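Local atomic coordinates of beta-galactosidase (Bacteroides thetaiotaomicron, PDB entry 5MUJ), a protein that probably acts as an arabinofuranosidase, releasing arabinose from side chain B of the plant pectin rhamnogalacturonan II. Residues 59-64 against 332-337; 271-276 against 286-291; 345-350 against 359-364. One frame throughout, in Å; residues are numbered along the deposited sequence.

Contact 1. Residues 59-64 against 332-337; sequences KIDCPT and AHKSYV. With RAM (alpha-L-rhamnopyranose), chain B.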
# COMPACT_ATOMS: atom_id res chain seq x y z
N LYS A 59 -1.34 12.05 10.90
CA LYS A 59 -1.90 11.65 9.63
C LYS A 59 -1.85 10.13 9.56
O LYS A 59 -0.85 9.53 9.93
CB LYS A 59 -1.09 12.26 8.48
CG LYS A 59 -1.04 13.77 8.51
CD LYS A 59 -0.11 14.34 7.42
CE LYS A 59 0.23 15.82 7.54
NZ LYS A 59 -0.94 16.73 7.33
N ILE A 60 -2.90 9.53 9.02
CA ILE A 60 -3.09 8.08 9.00
C ILE A 60 -3.25 7.58 7.55
O ILE A 60 -4.08 8.12 6.80
CB ILE A 60 -4.33 7.70 9.87
CG1 ILE A 60 -3.97 7.90 11.35
CG2 ILE A 60 -4.76 6.27 9.58
CD1 ILE A 60 -5.12 7.68 12.31
N ASP A 61 -2.54 6.51 7.19
CA ASP A 61 -2.48 6.04 5.80
C ASP A 61 -2.16 4.55 5.72
O ASP A 61 -1.91 3.88 6.76
CB ASP A 61 -1.39 6.90 5.10
CG ASP A 61 -1.46 6.95 3.58
OD1 ASP A 61 -2.09 6.12 2.91
OD2 ASP A 61 -0.81 7.87 3.05
N CYS A 62 -2.18 4.02 4.51
CA CYS A 62 -1.54 2.77 4.14
C CYS A 62 -2.16 1.56 4.83
O CYS A 62 -1.49 0.88 5.56
CB CYS A 62 -0.04 2.78 4.47
SG CYS A 62 0.98 4.06 3.71
N PRO A 63 -3.49 1.35 4.63
CA PRO A 63 -4.12 0.18 5.13
C PRO A 63 -3.70 -1.15 4.53
O PRO A 63 -3.55 -1.27 3.29
CB PRO A 63 -5.61 0.42 4.80
CG PRO A 63 -5.56 1.22 3.54
CD PRO A 63 -4.41 2.15 3.78
N THR A 64 -3.54 -2.14 5.39
CA THR A 64 -3.47 -3.52 4.98
C THR A 64 -4.49 -4.28 5.83
O THR A 64 -4.40 -4.25 7.06
CB THR A 64 -2.07 -4.12 5.18
OG1 THR A 64 -1.09 -3.25 4.63
CG2 THR A 64 -1.93 -5.48 4.50
N ALA A 332 -7.89 10.84 -3.19
CA ALA A 332 -8.66 9.64 -2.76
C ALA A 332 -7.94 8.46 -3.39
O ALA A 332 -8.10 8.19 -4.57
CB ALA A 332 -10.13 9.69 -3.20
N HIS A 333 -7.09 7.81 -2.60
CA HIS A 333 -5.97 7.09 -3.18
C HIS A 333 -5.30 6.10 -2.23
O HIS A 333 -5.26 6.30 -1.01
CB HIS A 333 -4.93 8.09 -3.75
CG HIS A 333 -4.12 8.81 -2.72
ND1 HIS A 333 -4.52 9.04 -1.43
CD2 HIS A 333 -2.87 9.34 -2.81
CE1 HIS A 333 -3.58 9.70 -0.77
NE2 HIS A 333 -2.56 9.89 -1.59
N LYS A 334 -4.70 5.08 -2.85
CA LYS A 334 -4.02 3.95 -2.20
C LYS A 334 -5.07 2.94 -1.89
O LYS A 334 -6.19 3.35 -1.59
CB LYS A 334 -3.15 4.38 -1.02
CG LYS A 334 -2.23 5.55 -1.35
CD LYS A 334 -1.28 5.83 -0.23
CE LYS A 334 -0.40 7.01 -0.56
NZ LYS A 334 0.51 7.30 0.57
N SER A 335 -4.80 1.66 -2.11
CA SER A 335 -5.84 0.62 -2.04
C SER A 335 -5.52 -0.54 -1.15
O SER A 335 -4.39 -1.02 -1.05
CB SER A 335 -6.09 0.03 -3.45
OG SER A 335 -6.47 1.05 -4.36
N TYR A 336 -6.57 -1.01 -0.49
CA TYR A 336 -6.65 -2.40 -0.07
C TYR A 336 -8.11 -2.84 -0.21
O TYR A 336 -9.00 -2.14 0.22
CB TYR A 336 -6.13 -2.60 1.36
CG TYR A 336 -5.47 -3.92 1.52
CD1 TYR A 336 -6.22 -5.08 1.76
CD2 TYR A 336 -4.06 -4.05 1.37
CE1 TYR A 336 -5.61 -6.31 1.85
CE2 TYR A 336 -3.46 -5.29 1.48
CZ TYR A 336 -4.23 -6.41 1.72
OH TYR A 336 -3.68 -7.67 1.86
N VAL A 337 -8.33 -3.98 -0.86
CA VAL A 337 -9.66 -4.39 -1.29
C VAL A 337 -10.01 -5.78 -0.72
O VAL A 337 -9.26 -6.76 -0.85
CB VAL A 337 -9.78 -4.37 -2.84
CG1 VAL A 337 -11.23 -4.56 -3.28
CG2 VAL A 337 -9.28 -3.05 -3.40
C1 RAM B . 3.46 11.50 -2.02
C2 RAM B . 3.16 10.38 -1.06
C3 RAM B . 1.86 10.72 -0.33
C4 RAM B . 0.77 10.90 -1.39
C5 RAM B . 1.07 11.92 -2.49
C6 RAM B . 0.17 11.74 -3.70
O2 RAM B . 3.05 9.15 -1.81
O3 RAM B . 1.50 9.71 0.62
O4 RAM B . -0.40 11.39 -0.74
O5 RAM B . 2.45 11.96 -2.94
O HOH W 1 -3.04 0.41 1.09
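At the central glycan pocket of this five-bladed beta-propeller, Asp61 on the inner strand of the first blade meets Lys334 on that of the last. Residues 59-64 and 332-337 run nearly parallel, at 15°, but their axes stay 6.6 Å apart, so side chains and water rather than backbone pairing fill the interface. Lys334, extended beyond CG, crosses the Asp61 side chain at about a right angle and forms a salt bridge from NZ to Asp61 OD2 at 2.9 Å, reaching the syn side of the carboxylate from 31° out of its plane. The same NZ donates to O3 of the bound rhamnose at 2.6 Å, while His333 NE2 makes a hydrogen bond of 2.8 Å to the sugar's O4. Arg357 is a second salt-bridge partner of Asp61 OD2 and also binds the rhamnose, so this one oxygen contacts two sugar-binding side chains and is likely to help orient both. Farther along the strands, a water bridges the backbone carbonyls, 2.8 Å from Pro63 O and 2.9 Å from Ser335 O. Beyond it Thr64 covers one face of the Tyr336 ring, its CA 4.0 Å from the ring centroid and its CG2 3.4 Å from Tyr336 CE2.

Contact 2. Residues 271-276 against 286-291; sequences TGDAHI and FYFSAF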
# COMPACT_ATOMS: atom_id res chain seq x y z
N THR A 271 2.96 6.37 -9.86
CA THR A 271 2.24 5.13 -9.99
C THR A 271 2.74 4.29 -8.82
O THR A 271 3.97 4.06 -8.69
CB THR A 271 2.53 4.39 -11.31
OG1 THR A 271 2.25 5.25 -12.43
CG2 THR A 271 1.71 3.08 -11.43
N GLY A 272 1.80 3.84 -7.97
CA GLY A 272 2.24 3.05 -6.87
C GLY A 272 1.23 2.30 -6.03
O GLY A 272 0.09 2.06 -6.42
N ASP A 273 1.74 1.91 -4.88
CA ASP A 273 1.05 1.03 -3.95
C ASP A 273 0.29 -0.09 -4.64
O ASP A 273 -0.91 -0.27 -4.46
CB ASP A 273 0.19 1.85 -2.97
CG ASP A 273 1.05 2.74 -2.04
OD1 ASP A 273 2.21 3.07 -2.40
OD2 ASP A 273 0.57 3.08 -0.93
N ALA A 274 1.03 -0.89 -5.38
CA ALA A 274 0.51 -2.05 -6.04
C ALA A 274 0.02 -3.07 -5.00
O ALA A 274 0.75 -3.42 -4.06
CB ALA A 274 1.53 -2.68 -6.98
N HIS A 275 -1.22 -3.51 -5.22
CA HIS A 275 -1.96 -4.47 -4.38
C HIS A 275 -2.57 -5.47 -5.34
O HIS A 275 -3.48 -5.13 -6.09
CB HIS A 275 -3.00 -3.72 -3.51
CG HIS A 275 -4.07 -4.59 -2.88
ND1 HIS A 275 -3.78 -5.66 -2.06
CD2 HIS A 275 -5.42 -4.51 -2.94
CE1 HIS A 275 -4.92 -6.22 -1.65
NE2 HIS A 275 -5.93 -5.54 -2.18
N ILE A 276 -2.06 -6.69 -5.31
CA ILE A 276 -2.39 -7.76 -6.27
C ILE A 276 -3.26 -8.86 -5.66
O ILE A 276 -2.94 -9.40 -4.60
CB ILE A 276 -1.11 -8.40 -6.86
CG1 ILE A 276 -0.27 -7.30 -7.51
CG2 ILE A 276 -1.47 -9.48 -7.89
CD1 ILE A 276 0.98 -7.79 -8.18
N PHE A 286 -4.56 -3.58 -8.09
CA PHE A 286 -5.10 -2.31 -7.64
C PHE A 286 -3.90 -1.40 -7.40
O PHE A 286 -2.92 -1.84 -6.79
CB PHE A 286 -5.91 -2.51 -6.34
CG PHE A 286 -7.09 -3.40 -6.51
CD1 PHE A 286 -8.23 -2.91 -7.12
CD2 PHE A 286 -7.03 -4.75 -6.17
CE1 PHE A 286 -9.36 -3.73 -7.26
CE2 PHE A 286 -8.13 -5.57 -6.36
CZ PHE A 286 -9.28 -5.05 -6.96
N TYR A 287 -3.98 -0.18 -7.91
CA TYR A 287 -2.88 0.79 -7.74
C TYR A 287 -3.43 2.20 -7.67
O TYR A 287 -4.59 2.45 -8.10
CB TYR A 287 -1.87 0.62 -8.89
CG TYR A 287 -2.29 1.18 -10.20
CD1 TYR A 287 -1.98 2.50 -10.55
CD2 TYR A 287 -2.98 0.40 -11.13
CE1 TYR A 287 -2.36 3.03 -11.79
CE2 TYR A 287 -3.36 0.91 -12.37
CZ TYR A 287 -3.04 2.23 -12.68
OH TYR A 287 -3.43 2.73 -13.89
N PHE A 288 -2.63 3.13 -7.15
CA PHE A 288 -2.95 4.55 -7.19
C PHE A 288 -2.01 5.28 -8.13
O PHE A 288 -0.84 4.84 -8.38
CB PHE A 288 -2.94 5.28 -5.84
CG PHE A 288 -1.61 5.89 -5.39
CD1 PHE A 288 -0.62 5.10 -4.75
CD2 PHE A 288 -1.34 7.25 -5.52
CE1 PHE A 288 0.54 5.64 -4.29
CE2 PHE A 288 -0.09 7.80 -5.12
CZ PHE A 288 0.82 7.00 -4.48
N SER A 289 -2.51 6.40 -8.61
CA SER A 289 -1.70 7.32 -9.36
C SER A 289 -1.96 8.73 -8.86
O SER A 289 -3.04 9.03 -8.37
CB SER A 289 -2.00 7.20 -10.84
OG SER A 289 -1.03 7.92 -11.61
N ALA A 290 -0.96 9.58 -8.94
CA ALA A 290 -1.08 10.99 -8.61
C ALA A 290 -0.37 11.81 -9.66
O ALA A 290 0.64 11.32 -10.26
CB ALA A 290 -0.55 11.34 -7.23
N PHE A 291 -0.84 13.03 -9.87
CA PHE A 291 -0.19 13.99 -10.82
C PHE A 291 -0.09 13.37 -12.20
O PHE A 291 0.91 13.54 -12.92
CB PHE A 291 1.16 14.47 -10.28
CG PHE A 291 1.10 14.86 -8.84
CD1 PHE A 291 0.21 15.85 -8.43
CD2 PHE A 291 1.85 14.18 -7.88
CE1 PHE A 291 0.10 16.18 -7.08
CE2 PHE A 291 1.74 14.51 -6.54
CZ PHE A 291 0.86 15.50 -6.14
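Phe288 lays one face of its ring over the backbone N of Gly272, and its CD1 lies 3.5 Å from Gly272 O, a closeness made easier by the missing side chain at Gly272. With chi1 at 89°, CG sits between the backbone N and the carbonyl carbon, which swings the ring across the partner strand. Its edge then meets Asp273: OD1 lies 3.6 Å from Phe288 CE1, and the carboxylate stands almost perpendicular to the ring, at 87°. Two pairs of backbone hydrogen bonds close the hairpin, Gly272 with Phe288 and His275 with Phe286, the shortest being Phe286 N to His275 O at 2.8 Å. Between the pairs a beta bulge sets Asp273 and Ala274 opposite the single residue Tyr287. His275 and Phe286 project together from the same face; their planes are 30° apart but slid so far that the rings barely overlap, and the touch is His275 CD2 to Phe286 CD2 at 3.6 Å. Cut back to an alanine, Phe286 would probably leave a gap beside the His275 ring and against Ser335 and Val337, the imidazole, which also meets the Tyr336 ring, losing one flank. On the face bearing Thr271, its CG2 rests against Tyr287 CD1 at 3.8 Å, while the hydroxyls of these two bond elsewhere, to His264 and Asp314. The second strand runs on to Ala290 and Phe291 of the glycan pocket. Chemically, cohesion across the hairpin rests on the main-chain bonds, to which the side chains add mostly aromatic and methyl contacts.

Contact 3. Residues 345-350 against 359-364; sequences YHFYCA and IAIATS
Backbone hydrogen bonds join 345-350 to 359-364 as a regular antiparallel hairpin without a bulge. His346 pairs with Ala362 and Tyr348 with Ala360, each through two bonds; that from His346 N to Ala362 O is almost straight, at 2.8 Å and 178°. Between them, CA atoms of the residues at the non-hydrogen-bonded positions add CA-H...O contacts to carbonyls of the neighbouring pairs, among them Phe347 CA to Ala360 O at 3.3 Å. A CH-pi contact marks the face bearing Tyr348, whose ring reclines over Ala360: the methyl carbon CB lies 4.1 Å from the centroid, offset toward the rim. A chi1 of 69° turns the ring toward the partner strand to reach it, and the phenol OH is hydrogen-bonded with Asp328 OD2 and with the hydroxyl of Tyr327. Ala350 CB meets the Ala360 CB at 4.2 Å, so the Ala360 methyl touches both the ring and a second methyl. Apolar contacts make up the cross-strand packing on the face bearing Phe347. Phe347 and Ile361 run alongside each other, with Ile361 CD1 3.5 Å from Phe347 CE2 and Ile361 CG2 over the centre of one ring face. Tyr345 is reached obliquely by Thr363 CG2, 3.8 Å from its CD2. Within the last blade, strand 343-351 lies between 357-363 and the innermost strand 331-340, where His346 NE2 bonds Ser335 OG. Strand 357-363 is flanked in turn by 45-51 from near the chain start, the join that closes the propeller ring, while Phe347 and Ile359 pack on strands 59-68 and 71-79 of the first blade.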
# COMPACT_ATOMS: atom_id res chain seq x y z
N TYR A 345 -15.20 -4.22 -0.38
CA TYR A 345 -14.80 -3.12 0.48
C TYR A 345 -13.46 -2.62 -0.04
O TYR A 345 -12.49 -3.38 -0.02
CB TYR A 345 -14.64 -3.56 1.95
CG TYR A 345 -15.86 -4.20 2.59
CD1 TYR A 345 -16.24 -5.52 2.29
CD2 TYR A 345 -16.61 -3.51 3.53
CE1 TYR A 345 -17.37 -6.09 2.88
CE2 TYR A 345 -17.72 -4.08 4.13
CZ TYR A 345 -18.07 -5.37 3.81
OH TYR A 345 -19.18 -5.96 4.40
N HIS A 346 -13.42 -1.36 -0.46
CA HIS A 346 -12.21 -0.75 -0.96
C HIS A 346 -11.75 0.27 0.07
O HIS A 346 -12.35 1.33 0.21
CB HIS A 346 -12.47 -0.11 -2.31
CG HIS A 346 -11.22 0.27 -3.06
ND1 HIS A 346 -11.13 0.17 -4.43
CD2 HIS A 346 -10.03 0.84 -2.66
CE1 HIS A 346 -9.95 0.60 -4.84
NE2 HIS A 346 -9.26 1.01 -3.80
N PHE A 347 -10.66 -0.07 0.80
CA PHE A 347 -10.04 0.82 1.76
C PHE A 347 -9.06 1.75 1.07
O PHE A 347 -8.27 1.29 0.21
CB PHE A 347 -9.32 0.01 2.85
CG PHE A 347 -10.25 -0.86 3.66
CD1 PHE A 347 -10.67 -2.09 3.18
CD2 PHE A 347 -10.73 -0.44 4.90
CE1 PHE A 347 -11.55 -2.91 3.92
CE2 PHE A 347 -11.62 -1.24 5.63
CZ PHE A 347 -12.01 -2.46 5.14
N TYR A 348 -9.08 3.02 1.40
CA TYR A 348 -8.21 4.00 0.72
C TYR A 348 -7.86 5.13 1.63
O TYR A 348 -8.45 5.26 2.70
CB TYR A 348 -8.87 4.51 -0.56
CG TYR A 348 -10.11 5.40 -0.42
CD1 TYR A 348 -11.41 4.85 -0.27
CD2 TYR A 348 -10.00 6.76 -0.33
CE1 TYR A 348 -12.50 5.68 -0.19
CE2 TYR A 348 -11.09 7.61 -0.22
CZ TYR A 348 -12.36 7.04 -0.12
OH TYR A 348 -13.50 7.86 -0.02
N CYS A 349 -6.86 5.92 1.26
CA CYS A 349 -6.43 7.07 2.05
C CYS A 349 -7.11 8.32 1.51
O CYS A 349 -7.01 8.63 0.31
CB CYS A 349 -4.90 7.24 2.01
SG CYS A 349 -4.30 8.75 2.81
N ALA A 350 -7.83 9.01 2.40
CA ALA A 350 -8.59 10.19 2.08
C ALA A 350 -7.82 11.39 2.60
O ALA A 350 -7.45 11.39 3.79
CB ALA A 350 -9.96 10.10 2.77
N ILE A 359 -7.95 7.06 6.70
CA ILE A 359 -8.32 5.90 5.90
C ILE A 359 -9.84 5.86 5.84
O ILE A 359 -10.53 5.96 6.89
CB ILE A 359 -7.77 4.60 6.49
CG1 ILE A 359 -6.24 4.60 6.36
CG2 ILE A 359 -8.34 3.34 5.82
CD1 ILE A 359 -5.50 3.60 7.23
N ALA A 360 -10.38 5.71 4.63
CA ALA A 360 -11.85 5.60 4.37
C ALA A 360 -12.19 4.33 3.61
O ALA A 360 -11.31 3.57 3.18
CB ALA A 360 -12.35 6.76 3.62
N ILE A 361 -13.49 4.06 3.50
CA ILE A 361 -13.97 2.88 2.82
C ILE A 361 -15.04 3.19 1.79
O ILE A 361 -15.95 3.98 2.06
CB ILE A 361 -14.61 1.90 3.82
CG1 ILE A 361 -13.79 1.89 5.09
CG2 ILE A 361 -14.67 0.52 3.23
CD1 ILE A 361 -14.37 0.94 6.12
N ALA A 362 -14.98 2.50 0.65
CA ALA A 362 -16.08 2.52 -0.32
C ALA A 362 -16.56 1.06 -0.52
O ALA A 362 -15.79 0.12 -0.35
CB ALA A 362 -15.63 3.17 -1.62
N THR A 363 -17.85 0.87 -0.84
CA THR A 363 -18.41 -0.48 -0.96
C THR A 363 -19.23 -0.66 -2.23
O THR A 363 -19.66 0.30 -2.83
CB THR A 363 -19.27 -0.84 0.26
OG1 THR A 363 -20.31 0.12 0.41
CG2 THR A 363 -18.40 -0.89 1.53
N SER A 364 -19.40 -1.91 -2.63
CA SER A 364 -20.18 -2.25 -3.83
C SER A 364 -21.73 -2.08 -3.68
O SER A 364 -22.41 -1.90 -4.69
CB SER A 364 -19.90 -3.68 -4.25
OG SER A 364 -20.08 -4.55 -3.16

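Overall arrangement
Contacts 1 and 3 meet in the last blade, their centres 8 Å apart: strands 331-340 and 343-351 are sheet neighbours, with probable hydrogen bonds from Phe347 N to Tyr336 O (2.7 Å) and from Cys349 N to His333 O (2.8 Å). Contact 2, in the preceding blade, lies 10 Å from contact 1 between centres and touches it where Tyr336 CZ comes 3.4 Å from His275 CE1 and Lys334 CD comes 3.4 Å from Asp273 OD2. Contacts 2 and 3, their centres 14 Å apart, do not touch, and 332-337 meets both. The glycan pocket draws on 1 and 2 directly, whereas contact 3 stands behind it, the side chain of Cys349 about 6 Å from a bound rhamnose.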